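Local coordinates for protein giardin subunit alpha-1 (Giardia intestinalis, PDB 4EVH) that binds calcium ions and, in a calcium-dependent way, phospholipids such as phosphatidylserine, and is involved in parasite attachment to the intestinal mucosa and in cytoskeletal remodelling, at residues 52-57 with 66-71; 61-66 with 279-284; 78-83 with 115-120; 230-235 with 267-272. One frame throughout, in Å; residues are numbered along the deposited sequence.

How the contacts relate
Contacts 1 and 2 are neighbours, their centres 13 Å apart. Both use helix 62-69, share Leu-66 and touch the same calcium ion, which Lys-55 O and Glu-64 OE2 bind from either contact. Contact 2 then reaches across 212 residues to 279-284, joining the predicted first and fourth annexin repeats through a second calcium ion. Contacts 3 and 4 follow in series within that span, in the predicted second repeat and the fourth, about 29 Å apart between centres and on opposite sides of the chain's centre. Contact 3, on helix 74-87, touches contact 1 through His-81 and Asp-69. The metal-bound contacts lie together; of the metal-free ones, contact 3 joins two helices and contact 4 a helix to a loop.

Contact 1: 52-57 with 66-71; sequences DDIKKA and LLMDLF. With CA (calcium ion), chain B.
With chi1 at -49°, Ile-54 CG1 lies beside the backbone N and CG2 opposite that N, across Leu-67 CB at 3.8 Å. The CG1 branch, extended at chi2 (-170°), carries CD1 on to Phe-71 CD2, 3.9 Å away. Met-68 comes from the next helix, and the bend at chi3 (73°) brings its SD and CE over the Lys-55 stem at an oblique crossing: SD lies 3.5 Å from Lys-55 CB and CE 3.6 Å from Lys-55 CD. Met-68 CG also packs on Ile-54 CB at 4.1 Å. The lysine stays stretched out, and its amine runs past the methionine and away from helix 62-69. These residues join helices 50-57 and 62-69, successive helices of the predicted first annexin repeat. Lys-55 also works through its backbone: its O binds a calcium ion at 2.7 Å, and Glu-64 OE2 binds the same ion, consistent with the minor calcium sites annexins form at the turn between the fourth and fifth helices of a repeat. A water that binds the metal at 2.6 Å donates a hydrogen bond to Lys-56 O, tying the first coordination shell to the next carbonyl of the helix. Ile-54, Leu-67 and Phe-71 are buried: helix 4-17 sets Ile-15 against Ile-54 and Leu-11 against Phe-71, and Leu-67 reaches Ile-23 and Ala-24 of helix 20-29.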
loop_
_atom_site.group_PDB
_atom_site.type_symbol
_atom_site.label_atom_id
_atom_site.label_comp_id
_atom_site.label_asym_id
_atom_site.label_seq_id
_atom_site.Cartn_x
_atom_site.Cartn_y
_atom_site.Cartn_z
ATOM N N ASP A 52 10.907 0.503 -20.100
ATOM C CA ASP A 52 12.262 0.471 -20.643
ATOM C C ASP A 52 12.722 1.823 -21.185
ATOM O O ASP A 52 13.907 2.134 -21.183
ATOM C CB ASP A 52 12.409 -0.624 -21.694
ATOM C CG ASP A 52 12.639 -1.980 -21.071
ATOM O OD1 ASP A 52 13.002 -2.006 -19.877
ATOM O OD2 ASP A 52 12.458 -3.012 -21.761
ATOM N N ASP A 53 11.783 2.633 -21.641
ATOM C CA ASP A 53 12.147 3.945 -22.127
ATOM C C ASP A 53 12.319 4.947 -20.980
ATOM O O ASP A 53 13.228 5.780 -20.998
ATOM C CB ASP A 53 11.140 4.425 -23.170
ATOM C CG ASP A 53 11.536 4.011 -24.569
ATOM O OD1 ASP A 53 12.438 3.147 -24.675
ATOM O OD2 ASP A 53 10.969 4.546 -25.552
ATOM N N ILE A 54 11.450 4.857 -19.979
ATOM C CA ILE A 54 11.585 5.690 -18.806
ATOM C C ILE A 54 12.959 5.429 -18.200
ATOM O O ILE A 54 13.712 6.371 -17.933
ATOM C CB ILE A 54 10.502 5.383 -17.766
ATOM C CG1 ILE A 54 9.129 5.348 -18.422
ATOM C CG2 ILE A 54 10.535 6.415 -16.644
ATOM C CD1 ILE A 54 7.993 5.293 -17.433
ATOM N N LYS A 55 13.294 4.156 -17.992
ATOM C CA LYS A 55 14.591 3.824 -17.417
ATOM C C LYS A 55 15.660 4.450 -18.293
ATOM O O LYS A 55 16.631 5.012 -17.803
ATOM C CB LYS A 55 14.799 2.311 -17.295
ATOM C CG LYS A 55 16.084 1.945 -16.579
ATOM C CD LYS A 55 16.169 0.473 -16.211
ATOM C CE LYS A 55 17.624 0.100 -15.828
ATOM N NZ LYS A 55 17.886 -1.363 -15.555
ATOM N N LYS A 56 15.451 4.378 -19.599
ATOM C CA LYS A 56 16.419 4.897 -20.550
ATOM C C LYS A 56 16.673 6.381 -20.324
ATOM O O LYS A 56 17.780 6.770 -19.959
ATOM C CB LYS A 56 15.961 4.647 -21.988
ATOM C CG LYS A 56 16.917 3.776 -22.787
ATOM C CD LYS A 56 16.548 3.761 -24.263
ATOM C CE LYS A 56 17.210 2.593 -24.979
ATOM N NZ LYS A 56 16.706 2.407 -26.369
ATOM N N ALA A 57 15.641 7.199 -20.532
ATOM C CA ALA A 57 15.766 8.654 -20.466
ATOM C C ALA A 57 16.353 9.128 -19.143
ATOM O O ALA A 57 17.299 9.917 -19.111
ATOM C CB ALA A 57 14.417 9.312 -20.695
ATOM N N LEU A 66 10.151 4.568 -9.562
ATOM C CA LEU A 66 8.746 4.883 -9.299
ATOM C C LEU A 66 7.963 4.983 -10.604
ATOM O O LEU A 66 6.964 4.295 -10.817
ATOM C CB LEU A 66 8.612 6.188 -8.515
ATOM C CG LEU A 66 7.220 6.370 -7.927
ATOM C CD1 LEU A 66 6.898 5.148 -7.102
ATOM C CD2 LEU A 66 7.131 7.629 -7.087
ATOM N N LEU A 67 8.459 5.848 -11.473
ATOM C CA LEU A 67 7.863 6.086 -12.774
ATOM C C LEU A 67 7.823 4.828 -13.637
ATOM O O LEU A 67 6.991 4.719 -14.543
ATOM C CB LEU A 67 8.621 7.208 -13.484
ATOM C CG LEU A 67 8.559 8.522 -12.706
ATOM C CD1 LEU A 67 9.572 9.545 -13.223
ATOM C CD2 LEU A 67 7.135 9.071 -12.734
ATOM N N MET A 68 8.711 3.879 -13.359
ATOM C CA MET A 68 8.689 2.639 -14.116
ATOM C C MET A 68 7.562 1.767 -13.641
ATOM O O MET A 68 6.727 1.344 -14.435
ATOM C CB MET A 68 10.012 1.902 -14.012
ATOM C CG MET A 68 11.011 2.406 -15.024
ATOM S SD MET A 68 12.697 2.078 -14.530
ATOM C CE MET A 68 12.866 0.307 -14.791
ATOM N N ASP A 69 7.559 1.511 -12.336
ATOM C CA ASP A 69 6.498 0.761 -11.675
ATOM C C ASP A 69 5.111 1.188 -12.152
ATOM O O ASP A 69 4.233 0.344 -12.343
ATOM C CB ASP A 69 6.586 0.939 -10.151
ATOM C CG ASP A 69 7.758 0.179 -9.532
ATOM O OD1 ASP A 69 8.195 -0.836 -10.125
ATOM O OD2 ASP A 69 8.231 0.596 -8.447
ATOM N N LEU A 70 4.928 2.496 -12.344
ATOM C CA LEU A 70 3.622 3.079 -12.686
ATOM C C LEU A 70 3.098 2.653 -14.065
ATOM O O LEU A 70 1.916 2.846 -14.390
ATOM C CB LEU A 70 3.675 4.611 -12.594
ATOM C CG LEU A 70 3.719 5.193 -11.176
ATOM C CD1 LEU A 70 4.015 6.685 -11.212
ATOM C CD2 LEU A 70 2.412 4.896 -10.415
ATOM N N PHE A 71 3.995 2.087 -14.869
ATOM C CA PHE A 71 3.675 1.671 -16.225
ATOM C C PHE A 71 4.129 0.236 -16.419
ATOM O O PHE A 71 4.502 -0.178 -17.527
ATOM C CB PHE A 71 4.331 2.595 -17.237
ATOM C CG PHE A 71 3.644 3.901 -17.375
ATOM C CD1 PHE A 71 2.506 4.014 -18.152
ATOM C CD2 PHE A 71 4.125 5.024 -16.726
ATOM C CE1 PHE A 71 1.855 5.232 -18.279
ATOM C CE2 PHE A 71 3.474 6.247 -16.848
ATOM C CZ PHE A 71 2.333 6.345 -17.621
HETATM CA CA CA B . 18.726 5.073 -16.087
HETATM O O HOH W 1 19.768 6.010 -18.252
#

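Contact 2: 61-66 with 279-284. With CA (calcium ion), chain C; CA (calcium ion), chain B.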
loop_
_atom_site.group_PDB
_atom_site.type_symbol
_atom_site.label_atom_id
_atom_site.label_comp_id
_atom_site.label_asym_id
_atom_site.label_seq_id
_atom_site.Cartn_x
_atom_site.Cartn_y
_atom_site.Cartn_z
ATOM N N GLY A 61 17.403 7.050 -8.941
ATOM C CA GLY A 61 17.050 6.145 -7.869
ATOM C C GLY A 61 15.557 5.918 -7.818
ATOM O O GLY A 61 14.921 5.661 -8.847
ATOM N N SER A 62 15.008 6.016 -6.613
ATOM C CA SER A 62 13.611 5.716 -6.366
ATOM C C SER A 62 12.719 6.468 -7.330
ATOM O O SER A 62 11.706 5.937 -7.760
ATOM C CB SER A 62 13.230 6.079 -4.929
ATOM O OG SER A 62 14.204 5.622 -4.006
ATOM N N GLU A 63 13.094 7.703 -7.665
ATOM C CA GLU A 63 12.279 8.532 -8.552
ATOM C C GLU A 63 12.073 7.864 -9.914
ATOM O O GLU A 63 10.998 7.939 -10.520
ATOM C CB GLU A 63 12.919 9.910 -8.746
ATOM C CG GLU A 63 12.903 10.798 -7.542
ATOM C CD GLU A 63 14.225 10.814 -6.794
ATOM O OE1 GLU A 63 15.166 10.086 -7.165
ATOM O OE2 GLU A 63 14.317 11.571 -5.819
ATOM N N GLU A 64 13.139 7.231 -10.383
ATOM C CA GLU A 64 13.165 6.501 -11.642
ATOM C C GLU A 64 12.306 5.251 -11.540
ATOM O O GLU A 64 11.340 5.073 -12.286
ATOM C CB GLU A 64 14.614 6.109 -11.958
ATOM C CG GLU A 64 14.785 5.322 -13.239
ATOM C CD GLU A 64 16.167 4.737 -13.360
ATOM O OE1 GLU A 64 16.658 4.164 -12.364
ATOM O OE2 GLU A 64 16.761 4.852 -14.448
ATOM N N SER A 65 12.684 4.392 -10.600
ATOM C CA SER A 65 11.965 3.157 -10.352
ATOM C C SER A 65 10.481 3.429 -10.158
ATOM O O SER A 65 9.643 2.622 -10.546
ATOM C CB SER A 65 12.538 2.436 -9.123
ATOM O OG SER A 65 13.795 1.855 -9.408
ATOM N N LEU A 66 10.151 4.568 -9.562
ATOM C CA LEU A 66 8.746 4.883 -9.299
ATOM C C LEU A 66 7.963 4.983 -10.604
ATOM O O LEU A 66 6.964 4.295 -10.817
ATOM C CB LEU A 66 8.612 6.188 -8.515
ATOM C CG LEU A 66 7.220 6.370 -7.927
ATOM C CD1 LEU A 66 6.898 5.148 -7.102
ATOM C CD2 LEU A 66 7.131 7.629 -7.087
ATOM N N CYS A 279 9.720 16.981 3.830
ATOM C CA CYS A 279 10.463 15.740 4.056
ATOM C C CYS A 279 11.216 15.159 2.872
ATOM O O CYS A 279 12.192 14.435 3.057
ATOM C CB CYS A 279 9.513 14.648 4.522
ATOM S SG CYS A 279 8.921 14.840 6.172
ATOM N N PHE A 280 10.726 15.399 1.663
ATOM C CA PHE A 280 11.360 14.797 0.493
ATOM C C PHE A 280 12.095 15.831 -0.328
ATOM O O PHE A 280 11.667 16.983 -0.450
ATOM C CB PHE A 280 10.347 14.025 -0.356
ATOM C CG PHE A 280 9.756 12.858 0.356
ATOM C CD1 PHE A 280 10.356 11.614 0.286
ATOM C CD2 PHE A 280 8.616 13.006 1.127
ATOM C CE1 PHE A 280 9.813 10.527 0.955
ATOM C CE2 PHE A 280 8.077 11.926 1.808
ATOM C CZ PHE A 280 8.679 10.683 1.722
ATOM N N ASP A 281 13.214 15.416 -0.896
ATOM C CA ASP A 281 14.048 16.359 -1.615
ATOM C C ASP A 281 13.420 16.896 -2.915
ATOM O O ASP A 281 12.336 16.474 -3.346
ATOM C CB ASP A 281 15.429 15.763 -1.879
ATOM C CG ASP A 281 15.550 15.203 -3.260
ATOM O OD1 ASP A 281 15.070 14.068 -3.483
ATOM O OD2 ASP A 281 16.121 15.912 -4.115
ATOM N N LYS A 282 14.146 17.831 -3.518
ATOM C CA LYS A 282 13.709 18.594 -4.677
ATOM C C LYS A 282 13.478 17.753 -5.937
ATOM O O LYS A 282 12.916 18.234 -6.899
ATOM C CB LYS A 282 14.778 19.648 -4.964
ATOM C CG LYS A 282 14.298 20.897 -5.662
ATOM C CD LYS A 282 15.465 21.884 -5.830
ATOM C CE LYS A 282 16.687 21.228 -6.487
ATOM N NZ LYS A 282 17.817 22.197 -6.678
ATOM N N ARG A 283 13.944 16.511 -5.947
ATOM C CA ARG A 283 13.718 15.636 -7.094
ATOM C C ARG A 283 12.478 14.795 -6.837
ATOM O O ARG A 283 11.510 14.869 -7.579
ATOM C CB ARG A 283 14.937 14.745 -7.381
ATOM C CG ARG A 283 14.713 13.742 -8.518
ATOM C CD ARG A 283 15.902 12.799 -8.739
ATOM N NE ARG A 283 15.673 11.864 -9.849
ATOM C CZ ARG A 283 16.373 10.748 -10.054
ATOM N NH1 ARG A 283 17.352 10.420 -9.228
ATOM N NH2 ARG A 283 16.103 9.955 -11.080
ATOM N N MET A 284 12.494 14.036 -5.748
ATOM C CA MET A 284 11.369 13.180 -5.398
ATOM C C MET A 284 10.058 13.914 -5.066
ATOM O O MET A 284 8.979 13.434 -5.433
ATOM C CB MET A 284 11.749 12.238 -4.254
ATOM C CG MET A 284 10.592 11.391 -3.758
ATOM S SD MET A 284 9.805 10.445 -5.092
ATOM C CE MET A 284 10.971 9.097 -5.264
HETATM CA CA CA C . 16.620 11.751 -4.232
HETATM CA CA CA B . 18.726 5.073 -16.087
HETATM O O HOH W 1 19.768 6.010 -18.252
#
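Glu-63 and Asp-281 form a calcium-bridged contact between the predicted first and fourth annexin repeats, where the start of helix 62-69 meets the loop before helix 284-291. Glu-63 OE2 binds the ion at 2.8 Å and Asp-281 OD1 binds it at 2.9 Å, so one metal links two carboxylates from distant parts of the chain. The other oxygen, Glu-63 OE1, sits over a face of the Arg-283 guanidinium, 3.0 Å from NH1. Carboxylate and guanidinium planes are 22° apart and no N-H points at the oxygen, so the salt bridge is one of charge alone. Arg-283, extended from CG to NE, carries NH2 on to a salt bridge with Glu-20. Asp-281 caps the turn into helix 284-291: OD2 accepts from Arg-283 N at 2.9 Å, met from above the carboxylate plane, and OD1 takes a weak bond from Met-284 N. Met-284, bent at chi2 (55°) and chi3 (79°), packs CE against Glu-63 CG at 3.4 Å and also reaches Ser-62 CB, while its SD lies 4.4 Å from Leu-66 CD2. The end of Glu-64 leads away from 279-284 and gives OE2 to the calcium ion that Lys-55 O also binds. Around the contact, Glu-245 of helix 245-255 touches both Glu-63 and Met-284, Ile-287 of helix 284-291 packs on Glu-63 and Leu-66, and Phe-280 leans on Cys-239 of helix 227-240.

Contact 3: 78-83 with 115-120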
loop_
_atom_site.group_PDB
_atom_site.type_symbol
_atom_site.label_atom_id
_atom_site.label_comp_id
_atom_site.label_asym_id
_atom_site.label_seq_id
_atom_site.Cartn_x
_atom_site.Cartn_y
_atom_site.Cartn_z
ATOM N N ARG A 78 4.448 -5.645 -7.418
ATOM C CA ARG A 78 4.198 -6.139 -6.080
ATOM C C ARG A 78 5.026 -7.391 -5.780
ATOM O O ARG A 78 5.788 -7.411 -4.818
ATOM C CB ARG A 78 2.706 -6.360 -5.857
ATOM C CG ARG A 78 2.289 -6.387 -4.405
ATOM C CD ARG A 78 0.782 -6.343 -4.228
ATOM N NE ARG A 78 0.470 -5.651 -2.991
ATOM C CZ ARG A 78 -0.048 -4.430 -2.916
ATOM N NH1 ARG A 78 -0.388 -3.764 -4.007
ATOM N NH2 ARG A 78 -0.248 -3.882 -1.734
ATOM N N ALA A 79 4.927 -8.417 -6.615
ATOM C CA ALA A 79 5.684 -9.657 -6.384
ATOM C C ALA A 79 7.201 -9.447 -6.264
ATOM O O ALA A 79 7.880 -10.180 -5.544
ATOM C CB ALA A 79 5.365 -10.701 -7.445
ATOM N N GLN A 80 7.734 -8.447 -6.956
ATOM C CA GLN A 80 9.148 -8.113 -6.812
ATOM C C GLN A 80 9.436 -7.444 -5.458
ATOM O O GLN A 80 10.435 -7.767 -4.790
ATOM C CB GLN A 80 9.591 -7.187 -7.939
ATOM C CG GLN A 80 11.095 -7.006 -8.045
ATOM C CD GLN A 80 11.814 -8.307 -8.384
ATOM O OE1 GLN A 80 12.362 -8.962 -7.491
ATOM N NE2 GLN A 80 11.819 -8.684 -9.679
ATOM N N HIS A 81 8.576 -6.496 -5.075
ATOM C CA HIS A 81 8.667 -5.862 -3.761
ATOM C C HIS A 81 8.580 -6.931 -2.681
ATOM O O HIS A 81 9.393 -6.960 -1.767
ATOM C CB HIS A 81 7.554 -4.838 -3.564
ATOM C CG HIS A 81 7.799 -3.534 -4.259
ATOM N ND1 HIS A 81 9.058 -3.108 -4.622
ATOM C CD2 HIS A 81 6.944 -2.561 -4.659
ATOM C CE1 HIS A 81 8.967 -1.926 -5.209
ATOM N NE2 HIS A 81 7.694 -1.576 -5.251
ATOM N N ILE A 82 7.602 -7.825 -2.800
ATOM C CA ILE A 82 7.493 -8.959 -1.881
ATOM C C ILE A 82 8.705 -9.886 -1.965
ATOM O O ILE A 82 9.129 -10.459 -0.967
ATOM C CB ILE A 82 6.207 -9.772 -2.113
ATOM C CG1 ILE A 82 4.969 -8.885 -1.924
ATOM C CG2 ILE A 82 6.171 -10.986 -1.197
ATOM C CD1 ILE A 82 3.652 -9.642 -1.919
ATOM N N ARG A 83 9.273 -10.036 -3.151
ATOM C CA ARG A 83 10.510 -10.789 -3.263
ATOM C C ARG A 83 11.606 -10.097 -2.477
ATOM O O ARG A 83 12.367 -10.752 -1.758
ATOM C CB ARG A 83 10.960 -10.904 -4.713
ATOM C CG ARG A 83 11.501 -12.291 -5.078
ATOM C CD ARG A 83 12.401 -12.892 -4.006
ATOM N NE ARG A 83 11.942 -14.221 -3.604
ATOM C CZ ARG A 83 12.278 -15.356 -4.217
ATOM N NH1 ARG A 83 13.092 -15.339 -5.269
ATOM N NH2 ARG A 83 11.800 -16.517 -3.771
ATOM N N THR A 115 4.595 -16.568 -8.673
ATOM C CA THR A 115 4.903 -17.840 -9.325
ATOM C C THR A 115 5.560 -17.634 -10.702
ATOM O O THR A 115 6.623 -18.196 -10.999
ATOM C CB THR A 115 3.647 -18.702 -9.487
ATOM O OG1 THR A 115 3.519 -19.569 -8.358
ATOM C CG2 THR A 115 3.750 -19.544 -10.734
ATOM N N ARG A 116 4.933 -16.820 -11.540
ATOM C CA ARG A 116 5.459 -16.620 -12.871
ATOM C C ARG A 116 6.916 -16.236 -12.719
ATOM O O ARG A 116 7.797 -16.835 -13.316
ATOM C CB ARG A 116 4.681 -15.530 -13.592
ATOM C CG ARG A 116 4.851 -15.511 -15.080
ATOM C CD ARG A 116 3.681 -14.770 -15.742
ATOM N NE ARG A 116 3.437 -13.452 -15.155
ATOM C CZ ARG A 116 2.501 -13.182 -14.238
ATOM N NH1 ARG A 116 1.694 -14.142 -13.792
ATOM N NH2 ARG A 116 2.366 -11.942 -13.760
ATOM N N MET A 117 7.169 -15.255 -11.873
ATOM C CA MET A 117 8.511 -14.723 -11.712
ATOM C C MET A 117 9.500 -15.703 -11.059
ATOM O O MET A 117 10.565 -15.972 -11.621
ATOM C CB MET A 117 8.458 -13.394 -10.958
ATOM C CG MET A 117 7.544 -12.361 -11.632
ATOM S SD MET A 117 7.288 -10.809 -10.723
ATOM C CE MET A 117 8.834 -9.929 -11.009
ATOM N N PHE A 118 9.160 -16.241 -9.893
ATOM C CA PHE A 118 10.156 -16.976 -9.108
ATOM C C PHE A 118 9.812 -18.456 -8.901
ATOM O O PHE A 118 10.399 -19.117 -8.044
ATOM C CB PHE A 118 10.419 -16.293 -7.745
ATOM C CG PHE A 118 10.279 -14.783 -7.767
ATOM C CD1 PHE A 118 9.145 -14.166 -7.243
ATOM C CD2 PHE A 118 11.275 -13.979 -8.303
ATOM C CE1 PHE A 118 9.001 -12.782 -7.262
ATOM C CE2 PHE A 118 11.135 -12.584 -8.324
ATOM C CZ PHE A 118 9.994 -11.994 -7.803
ATOM N N LYS A 119 8.869 -18.976 -9.682
ATOM C CA LYS A 119 8.469 -20.383 -9.578
ATOM C C LYS A 119 8.316 -20.875 -8.139
ATOM O O LYS A 119 8.611 -22.023 -7.843
ATOM C CB LYS A 119 9.438 -21.297 -10.335
ATOM C CG LYS A 119 9.251 -21.302 -11.851
ATOM C CD LYS A 119 9.857 -20.063 -12.526
ATOM C CE LYS A 119 9.733 -20.133 -14.057
ATOM N NZ LYS A 119 8.318 -20.294 -14.535
ATOM N N LYS A 120 7.835 -20.002 -7.258
ATOM C CA LYS A 120 7.634 -20.340 -5.848
ATOM C C LYS A 120 6.263 -19.907 -5.363
ATOM O O LYS A 120 5.624 -19.048 -5.969
ATOM C CB LYS A 120 8.713 -19.694 -4.978
ATOM C CG LYS A 120 10.101 -20.277 -5.193
ATOM C CD LYS A 120 11.171 -19.475 -4.489
ATOM C CE LYS A 120 12.546 -19.992 -4.874
ATOM N NZ LYS A 120 12.764 -19.906 -6.342
HETATM O O HOH W 2 13.331 -17.776 -7.546
#
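A guanidinium-on-ring stack, Arg-83 over Phe-118, joins helix 74-87 to the C-terminal end of helix 104-118 at the surface of the predicted second annexin repeat. Arg-83 bends at chi2 and chi3, and this brings its side chain back over the phenyl face; the guanidinium lies nearly flat, planes 28° apart, with CZ 4.6 Å from the ring centroid in an off-centre cation-pi contact. The opposite face of the ring is covered by CB of Met-117, and its edge is turned to the backbone of Ala-79. Ala-79 CB packs on Met-117 SD at 3.8 Å, and Gln-80, crossing at about a right angle, puts NE2 3.5 Å from Met-117 CE. Lys-120 brings CD to the edge of the Arg-83 guanidinium, near its plane. Its chain bends at chi4 (59°) and NZ donates to Phe-118 O at 3.0 Å, in the carbonyl plane. This amine is 4.4 Å from Arg-83 NH2, a like-charged pair; a water between the two residues accepts from Lys-120 NZ and weakly from Arg-83 NH1, and Asp-125, in a long, weak ion pair with Arg-83, may ease the repulsion. Thr-115 OG1 donates to Lys-120 O at 3.2 Å across the end of the helix. Tyr-114 meets the Phe-118 ring edge-to-face. From helix 74-87, Ile-82 packs on Thr-98 of helix 92-100 and Leu-122 of helix 122-130, and His-81 touches helix 245-255.

Contact 4: 230-235 with 267-272; sequences LAAYLI and KIYGDM
Tyr-269 brings its hydroxyl to the edge of the Tyr-233 ring, near the ring plane, with OH 3.3 Å from Tyr-233 CD1 and the two side chains oblique to each other. Tyr-269 CE1 comes within 3.9 Å of Ala-232 O, which approaches the ring at a slant. Further along the helix, Ile-235 CD1 meets Met-272 SD at 3.9 Å, the side chains crossing at about a right angle. The methionine bends at chi3 (-89°), which carries CE back over Ala-232, 4.3 Å from its CB. The touching residues are mostly buried, with Tyr-269 partly exposed. In the second shell, Ile-268 CG1 lies over the centre of one face of Tyr-269, 3.5 Å above it, and Tyr-233 stacks on Phe-222. Gly-270, at phi 137°, makes a turn that suits only glycine and lets the chain swing from Tyr-269 to Met-272. Asp-271 is the N-cap of helix 272-279: OD1 makes a weak bond to Gly-273 N, and OD2 bonds Thr-274 OG1. The whole contact falls in the predicted fourth annexin repeat. Helix 227-240 is flanked here by helix 211-225, whose Tyr-215 touches Tyr-233, by helix 245-255, whose Met-248 and Ile-251 pack on Ile-235, and by helix 262-265, whose Ala-262 touches both Ala-232 and Met-272.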
loop_
_atom_site.group_PDB
_atom_site.type_symbol
_atom_site.label_atom_id
_atom_site.label_comp_id
_atom_site.label_asym_id
_atom_site.label_seq_id
_atom_site.Cartn_x
_atom_site.Cartn_y
_atom_site.Cartn_z
ATOM N N LEU A 230 -5.121 3.861 5.378
ATOM C CA LEU A 230 -3.826 3.232 5.631
ATOM C C LEU A 230 -2.690 4.005 4.924
ATOM O O LEU A 230 -1.634 4.291 5.525
ATOM C CB LEU A 230 -3.835 1.772 5.171
ATOM C CG LEU A 230 -2.495 1.085 5.436
ATOM C CD1 LEU A 230 -1.928 1.507 6.821
ATOM C CD2 LEU A 230 -2.645 -0.413 5.337
ATOM N N ALA A 231 -2.937 4.313 3.643
ATOM C CA ALA A 231 -2.051 5.103 2.806
ATOM C C ALA A 231 -1.612 6.374 3.514
ATOM O O ALA A 231 -0.419 6.587 3.754
ATOM C CB ALA A 231 -2.749 5.455 1.505
ATOM N N ALA A 232 -2.586 7.219 3.836
ATOM C CA ALA A 232 -2.317 8.496 4.478
ATOM C C ALA A 232 -1.306 8.365 5.645
ATOM O O ALA A 232 -0.355 9.145 5.748
ATOM C CB ALA A 232 -3.635 9.126 4.954
ATOM N N TYR A 233 -1.540 7.375 6.504
ATOM C CA TYR A 233 -0.645 7.017 7.585
ATOM C C TYR A 233 0.739 6.573 7.088
ATOM O O TYR A 233 1.764 7.060 7.538
ATOM C CB TYR A 233 -1.287 5.878 8.375
ATOM C CG TYR A 233 -0.420 5.274 9.463
ATOM C CD1 TYR A 233 -0.245 5.926 10.685
ATOM C CD2 TYR A 233 0.193 4.037 9.283
ATOM C CE1 TYR A 233 0.529 5.369 11.692
ATOM C CE2 TYR A 233 0.957 3.469 10.277
ATOM C CZ TYR A 233 1.128 4.143 11.491
ATOM O OH TYR A 233 1.904 3.588 12.489
ATOM N N LEU A 234 0.763 5.612 6.178
ATOM C CA LEU A 234 2.021 5.152 5.636
ATOM C C LEU A 234 2.800 6.343 5.099
ATOM O O LEU A 234 4.028 6.378 5.169
ATOM C CB LEU A 234 1.772 4.144 4.520
ATOM C CG LEU A 234 1.877 2.662 4.862
ATOM C CD1 LEU A 234 1.954 2.455 6.344
ATOM C CD2 LEU A 234 0.708 1.891 4.254
ATOM N N ILE A 235 2.090 7.319 4.548
ATOM C CA ILE A 235 2.763 8.431 3.893
ATOM C C ILE A 235 3.414 9.260 4.986
ATOM O O ILE A 235 4.604 9.627 4.901
ATOM C CB ILE A 235 1.791 9.249 3.006
ATOM C CG1 ILE A 235 1.584 8.522 1.662
ATOM C CG2 ILE A 235 2.313 10.668 2.798
ATOM C CD1 ILE A 235 0.271 8.833 0.949
ATOM N N LYS A 267 -5.351 14.805 6.617
ATOM C CA LYS A 267 -5.646 16.024 7.337
ATOM C C LYS A 267 -5.440 15.835 8.836
ATOM O O LYS A 267 -5.064 16.773 9.535
ATOM C CB LYS A 267 -7.049 16.520 6.999
ATOM C CG LYS A 267 -7.133 17.150 5.615
ATOM C CD LYS A 267 -8.562 17.597 5.322
ATOM C CE LYS A 267 -8.728 18.159 3.912
ATOM N NZ LYS A 267 -10.155 18.550 3.675
ATOM N N ILE A 268 -5.644 14.615 9.326
ATOM C CA ILE A 268 -5.414 14.341 10.740
ATOM C C ILE A 268 -3.943 14.488 11.129
ATOM O O ILE A 268 -3.620 14.544 12.305
ATOM C CB ILE A 268 -5.912 12.949 11.135
ATOM C CG1 ILE A 268 -5.060 11.878 10.471
ATOM C CG2 ILE A 268 -7.381 12.787 10.757
ATOM C CD1 ILE A 268 -5.616 10.503 10.645
ATOM N N TYR A 269 -3.047 14.539 10.146
ATOM C CA TYR A 269 -1.633 14.762 10.434
ATOM C C TYR A 269 -1.238 16.132 9.964
ATOM O O TYR A 269 -0.242 16.682 10.410
ATOM C CB TYR A 269 -0.745 13.737 9.743
ATOM C CG TYR A 269 -1.195 12.316 9.911
ATOM C CD1 TYR A 269 -1.787 11.635 8.858
ATOM C CD2 TYR A 269 -1.025 11.650 11.111
ATOM C CE1 TYR A 269 -2.205 10.327 8.996
ATOM C CE2 TYR A 269 -1.443 10.334 11.264
ATOM C CZ TYR A 269 -2.034 9.673 10.198
ATOM O OH TYR A 269 -2.462 8.361 10.324
ATOM N N GLY A 270 -2.017 16.683 9.048
ATOM C CA GLY A 270 -1.708 17.982 8.497
ATOM C C GLY A 270 -1.911 17.981 6.999
ATOM O O GLY A 270 -2.681 17.179 6.452
ATOM N N ASP A 271 -1.217 18.890 6.328
ATOM C CA ASP A 271 -1.360 19.012 4.891
ATOM C C ASP A 271 -0.334 18.109 4.227
ATOM O O ASP A 271 0.875 18.229 4.477
ATOM C CB ASP A 271 -1.207 20.472 4.456
ATOM C CG ASP A 271 -1.117 20.626 2.957
ATOM O OD1 ASP A 271 -1.804 19.866 2.237
ATOM O OD2 ASP A 271 -0.346 21.490 2.492
ATOM N N MET A 272 -0.831 17.187 3.402
ATOM C CA MET A 272 0.024 16.209 2.741
ATOM C C MET A 272 0.947 16.915 1.767
ATOM O O MET A 272 2.151 16.683 1.750
ATOM C CB MET A 272 -0.815 15.165 1.996
ATOM C CG MET A 272 -0.150 13.793 1.949
ATOM S SD MET A 272 -0.936 12.563 0.888
ATOM C CE MET A 272 -2.110 11.803 1.979
#